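Local structure of phenylalanine--tRNA ligase beta subunit (Pyrococcus horikoshii, 2CXI) at residues 57-70 with 245-257. The protein forms the beta subunit of an alpha2beta2 ligase that joins phenylalanine to tRNA(Phe) using ATP, the fragment here covering its N-terminal part with the B3/4 and B5 domains. Sequence-based numbering, arbitrary orientation.
Sequences PDLWSAEGVARQIK and LALNVMVTALAER
E63 and R257 form a side-on salt bridge in which both NE and NH1 of the arginine converge on one carboxylate oxygen. R257 NE comes to E63 OE2 on its anti side at 2.7 Å, whereas NH1 approaches the same atom from above the carboxylate plane, the carboxylate and guanidinium planes standing 83° apart. A turn about CB-CG of E63 (chi2 85°) folds the chain, bringing the carboxylate back toward the start of the helix, where its other oxygen, OE1, accepts a 2.6 Å hydrogen bond from OG of S61, the N-cap residue. Bonded at both oxygens, the carboxylate is restrained from turning about CG-CD. R257 NH1 has a second acid partner in D10 of helix 8-15. A glutamine in place of E63 would probably weaken the grip on R257 by removing the negative charge, leaving D10 to balance the arginine. A second salt bridge joins K70 NZ to E256 OE1 at 2.9 Å, nearly along the C-O axis, and water 1 links that same oxygen to E63 O. R67 lays its CD 3.4 Å from E256 OE2 and crosses that side chain, while its NH2 donates to water 2, which in turn donates to V249 O.

These contacts join helix 62-72, from the N-terminal part of the chain, to helix 240-255 and the residues just after it, within the B3/4 domain, the two local axes crossing at 67° with a closest approach of 8.9 Å. The backbones come near each other at E63 and A253, where the small alanine is consistent with the short spacing: its CB lies 3.8 Å from E63 CB.

Apolar contacts continue through the 3-10 segment 57-59. P57 CG meets L245 CD1 at 3.9 Å, and the two methyls of V249 pack against the backbone of P57 and D58. The D58 carboxylate forms a salt bridge with R56 and lies near D331, a predicted magnesium ligand.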
loop_
_atom_site.group_PDB
_atom_site.type_symbol
_atom_site.label_atom_id
_atom_site.label_comp_id
_atom_site.label_asym_id
_atom_site.label_seq_id
_atom_site.Cartn_x
_atom_site.Cartn_y
_atom_site.Cartn_z
ATOM N N PRO A 57 26.550 9.663 -28.593
ATOM C CA PRO A 57 25.171 10.185 -28.566
ATOM C C PRO A 57 25.024 11.449 -27.678
ATOM O O PRO A 57 24.146 12.255 -27.924
ATOM C CB PRO A 57 24.326 9.016 -27.995
ATOM C CG PRO A 57 25.195 7.791 -28.112
ATOM C CD PRO A 57 26.621 8.220 -28.245
ATOM N N ASP A 58 25.895 11.613 -26.690
ATOM C CA ASP A 58 25.851 12.769 -25.809
ATOM C C ASP A 58 26.017 14.056 -26.612
ATOM O O ASP A 58 25.552 15.096 -26.180
ATOM C CB ASP A 58 26.859 12.682 -24.651
ATOM C CG ASP A 58 28.304 12.878 -25.074
ATOM O OD1 ASP A 58 28.864 13.982 -24.888
ATOM O OD2 ASP A 58 28.988 11.987 -25.581
ATOM N N LEU A 59 26.639 13.950 -27.809
ATOM C CA LEU A 59 26.972 15.111 -28.609
ATOM C C LEU A 59 25.927 15.415 -29.636
ATOM O O LEU A 59 26.166 16.288 -30.480
ATOM C CB LEU A 59 28.339 14.918 -29.313
ATOM C CG LEU A 59 29.624 15.427 -28.649
ATOM C CD1 LEU A 59 29.459 15.773 -27.195
ATOM C CD2 LEU A 59 30.885 14.556 -28.852
ATOM N N TRP A 60 24.781 14.742 -29.592
ATOM C CA TRP A 60 23.784 14.889 -30.662
ATOM C C TRP A 60 22.590 15.737 -30.331
ATOM O O TRP A 60 21.484 15.478 -30.848
ATOM C CB TRP A 60 23.286 13.525 -31.165
ATOM C CG TRP A 60 24.326 12.623 -31.636
ATOM C CD1 TRP A 60 25.625 12.933 -31.970
ATOM C CD2 TRP A 60 24.185 11.222 -31.830
ATOM N NE1 TRP A 60 26.294 11.796 -32.343
ATOM C CE2 TRP A 60 25.429 10.730 -32.263
ATOM C CE3 TRP A 60 23.114 10.311 -31.666
ATOM C CZ2 TRP A 60 25.648 9.379 -32.541
ATOM C CZ3 TRP A 60 23.343 8.972 -31.933
ATOM C CH2 TRP A 60 24.602 8.526 -32.374
ATOM N N SER A 61 22.767 16.738 -29.461
ATOM C CA SER A 61 21.707 17.690 -29.209
ATOM C C SER A 61 22.306 19.004 -28.755
ATOM O O SER A 61 23.498 19.064 -28.398
ATOM C CB SER A 61 20.745 17.161 -28.109
ATOM O OG SER A 61 21.410 17.189 -26.850
ATOM N N ALA A 62 21.453 20.023 -28.661
ATOM C CA ALA A 62 21.892 21.359 -28.184
ATOM C C ALA A 62 22.533 21.277 -26.811
ATOM O O ALA A 62 23.529 21.964 -26.518
ATOM C CB ALA A 62 20.707 22.329 -28.124
ATOM N N GLU A 63 21.936 20.439 -25.948
ATOM C CA GLU A 63 22.422 20.363 -24.564
ATOM C C GLU A 63 23.863 19.852 -24.539
ATOM O O GLU A 63 24.710 20.368 -23.793
ATOM C CB GLU A 63 21.513 19.472 -23.671
ATOM C CG GLU A 63 20.053 19.927 -23.602
ATOM C CD GLU A 63 19.188 19.398 -24.744
ATOM O OE1 GLU A 63 19.695 18.747 -25.680
ATOM O OE2 GLU A 63 17.975 19.611 -24.709
ATOM N N GLY A 64 24.120 18.798 -25.312
ATOM C CA GLY A 64 25.438 18.159 -25.339
ATOM C C GLY A 64 26.487 19.043 -26.019
ATOM O O GLY A 64 27.649 19.100 -25.593
ATOM N N VAL A 65 26.056 19.735 -27.072
ATOM C CA VAL A 65 26.922 20.692 -27.785
ATOM C C VAL A 65 27.348 21.887 -26.888
ATOM O O VAL A 65 28.548 22.247 -26.806
ATOM C CB VAL A 65 26.222 21.175 -29.072
ATOM C CG1 VAL A 65 27.053 22.315 -29.767
ATOM C CG2 VAL A 65 26.039 20.021 -30.015
ATOM N N ALA A 66 26.364 22.477 -26.193
ATOM C CA ALA A 66 26.586 23.591 -25.284
ATOM C C ALA A 66 27.497 23.144 -24.160
ATOM O O ALA A 66 28.360 23.880 -23.717
ATOM C CB ALA A 66 25.253 24.071 -24.723
ATOM N N ARG A 67 27.296 21.922 -23.690
ATOM C CA ARG A 67 28.107 21.413 -22.579
ATOM C C ARG A 67 29.572 21.356 -23.033
ATOM O O ARG A 67 30.442 21.906 -22.373
ATOM C CB ARG A 67 27.578 20.024 -22.151
ATOM C CG ARG A 67 28.174 19.418 -20.847
ATOM C CD ARG A 67 27.299 18.239 -20.389
ATOM N NE ARG A 67 27.200 17.266 -21.472
ATOM C CZ ARG A 67 26.157 16.482 -21.727
ATOM N NH1 ARG A 67 25.052 16.501 -20.962
ATOM N NH2 ARG A 67 26.239 15.651 -22.759
ATOM N N GLN A 68 29.838 20.752 -24.190
ATOM C CA GLN A 68 31.194 20.718 -24.709
ATOM C C GLN A 68 31.815 22.078 -24.851
ATOM O O GLN A 68 32.975 22.282 -24.463
ATOM C CB GLN A 68 31.256 20.104 -26.092
ATOM C CG GLN A 68 32.178 18.999 -26.104
ATOM C CD GLN A 68 31.345 17.862 -25.735
ATOM O OE1 GLN A 68 31.766 16.939 -25.030
ATOM N NE2 GLN A 68 30.085 17.939 -26.177
ATOM N N ILE A 69 31.067 22.985 -25.459
ATOM C CA ILE A 69 31.558 24.356 -25.634
ATOM C C ILE A 69 31.865 25.025 -24.291
ATOM O O ILE A 69 32.859 25.744 -24.175
ATOM C CB ILE A 69 30.590 25.157 -26.522
ATOM C CG1 ILE A 69 30.612 24.568 -27.932
ATOM C CG2 ILE A 69 30.951 26.681 -26.562
ATOM C CD1 ILE A 69 29.419 25.065 -28.812
ATOM N N LYS A 70 31.005 24.832 -23.292
ATOM C CA LYS A 70 31.268 25.430 -21.968
ATOM C C LYS A 70 32.622 24.949 -21.421
ATOM O O LYS A 70 33.392 25.744 -20.860
ATOM C CB LYS A 70 30.138 25.121 -20.952
ATOM C CG LYS A 70 28.885 26.037 -21.137
ATOM C CD LYS A 70 27.885 25.899 -19.999
ATOM C CE LYS A 70 27.173 24.562 -20.050
ATOM N NZ LYS A 70 25.952 24.644 -19.126
ATOM N N LEU A 245 23.197 3.581 -21.214
ATOM C CA LEU A 245 23.917 4.684 -21.876
ATOM C C LEU A 245 22.930 5.715 -22.408
ATOM O O LEU A 245 23.056 6.903 -22.110
ATOM C CB LEU A 245 24.814 4.145 -23.003
ATOM C CG LEU A 245 25.839 5.122 -23.598
ATOM C CD1 LEU A 245 25.171 6.133 -24.589
ATOM C CD2 LEU A 245 26.674 5.789 -22.497
ATOM N N ALA A 246 21.933 5.237 -23.166
ATOM C CA ALA A 246 20.930 6.098 -23.783
ATOM C C ALA A 246 20.129 6.885 -22.700
ATOM O O ALA A 246 19.876 8.108 -22.804
ATOM C CB ALA A 246 19.994 5.238 -24.611
ATOM N N LEU A 247 19.773 6.199 -21.626
ATOM C CA LEU A 247 19.054 6.861 -20.524
ATOM C C LEU A 247 19.935 7.962 -19.906
ATOM O O LEU A 247 19.465 9.072 -19.608
ATOM C CB LEU A 247 18.732 5.811 -19.438
ATOM C CG LEU A 247 17.981 6.366 -18.216
ATOM C CD1 LEU A 247 16.502 6.762 -18.661
ATOM C CD2 LEU A 247 17.976 5.337 -17.050
ATOM N N ASN A 248 21.217 7.646 -19.705
ATOM C CA ASN A 248 22.156 8.578 -19.162
ATOM C C ASN A 248 22.277 9.825 -20.023
ATOM O O ASN A 248 22.324 10.934 -19.494
ATOM C CB ASN A 248 23.519 7.927 -18.954
ATOM C CG ASN A 248 23.504 6.822 -17.829
ATOM O OD1 ASN A 248 24.479 6.057 -17.658
ATOM N ND2 ASN A 248 22.449 6.791 -17.069
ATOM N N VAL A 249 22.378 9.631 -21.341
ATOM C CA VAL A 249 22.399 10.759 -22.267
ATOM C C VAL A 249 21.113 11.632 -22.095
ATOM O O VAL A 249 21.198 12.848 -21.945
ATOM C CB VAL A 249 22.611 10.258 -23.731
ATOM C CG1 VAL A 249 22.308 11.382 -24.753
ATOM C CG2 VAL A 249 24.053 9.695 -23.900
HETATM N N MSE A 250 19.940 11.001 -22.105
HETATM C CA MSE A 250 18.643 11.716 -21.967
HETATM C C MSE A 250 18.579 12.542 -20.687
HETATM O O MSE A 250 18.208 13.715 -20.724
HETATM C CB MSE A 250 17.439 10.752 -21.971
HETATM C CG MSE A 250 17.152 10.037 -23.286
HETATM SE SE MSE A 250 16.743 11.311 -24.824
HETATM C CE MSE A 250 15.658 12.602 -23.938
ATOM N N VAL A 251 18.864 11.915 -19.541
ATOM C CA VAL A 251 18.727 12.637 -18.265
ATOM C C VAL A 251 19.787 13.730 -18.044
ATOM O O VAL A 251 19.491 14.734 -17.417
ATOM C CB VAL A 251 18.697 11.667 -17.012
ATOM C CG1 VAL A 251 17.620 10.582 -17.182
ATOM C CG2 VAL A 251 20.061 11.007 -16.761
ATOM N N THR A 252 21.023 13.522 -18.520
ATOM C CA THR A 252 22.021 14.573 -18.404
ATOM C C THR A 252 21.738 15.730 -19.359
ATOM O O THR A 252 22.022 16.871 -19.018
ATOM C CB THR A 252 23.480 14.064 -18.526
ATOM O OG1 THR A 252 23.680 13.414 -19.787
ATOM C CG2 THR A 252 23.781 12.957 -17.437
ATOM N N ALA A 253 21.153 15.453 -20.519
ATOM C CA ALA A 253 20.716 16.565 -21.368
ATOM C C ALA A 253 19.676 17.435 -20.622
ATOM O O ALA A 253 19.766 18.666 -20.610
ATOM C CB ALA A 253 20.165 16.045 -22.689
ATOM N N LEU A 254 18.702 16.784 -19.977
ATOM C CA LEU A 254 17.682 17.491 -19.197
ATOM C C LEU A 254 18.223 18.182 -17.948
ATOM O O LEU A 254 17.769 19.284 -17.583
ATOM C CB LEU A 254 16.485 16.550 -18.884
ATOM C CG LEU A 254 15.650 16.063 -20.075
ATOM C CD1 LEU A 254 14.523 15.096 -19.652
ATOM C CD2 LEU A 254 15.074 17.248 -20.903
ATOM N N ALA A 255 19.253 17.611 -17.328
ATOM C CA ALA A 255 19.950 18.313 -16.240
ATOM C C ALA A 255 20.541 19.667 -16.700
ATOM O O ALA A 255 20.588 20.641 -15.924
ATOM C CB ALA A 255 21.016 17.436 -15.620
ATOM N N GLU A 256 20.959 19.740 -17.967
ATOM C CA GLU A 256 21.479 21.030 -18.518
ATOM C C GLU A 256 20.422 22.112 -18.608
ATOM O O GLU A 256 20.755 23.307 -18.712
ATOM C CB GLU A 256 22.090 20.859 -19.924
ATOM C CG GLU A 256 23.397 20.076 -19.953
ATOM C CD GLU A 256 24.557 20.768 -19.254
ATOM O OE1 GLU A 256 24.830 21.971 -19.480
ATOM O OE2 GLU A 256 25.181 20.092 -18.448
ATOM N N ARG A 257 19.158 21.703 -18.615
ATOM C CA ARG A 257 18.003 22.600 -18.570
ATOM C C ARG A 257 17.457 22.785 -17.128
ATOM O O ARG A 257 16.318 23.237 -16.941
ATOM C CB ARG A 257 16.880 22.036 -19.483
ATOM C CG ARG A 257 17.392 21.696 -20.903
ATOM C CD ARG A 257 16.347 21.832 -21.957
ATOM N NE ARG A 257 16.847 21.710 -23.337
ATOM C CZ ARG A 257 17.216 22.728 -24.108
ATOM N NH1 ARG A 257 17.636 22.475 -25.332
ATOM N NH2 ARG A 257 17.206 23.975 -23.658
HETATM O O HOH W 1 24.473 22.544 -21.975
HETATM O O HOH W 2 23.428 14.502 -22.862
#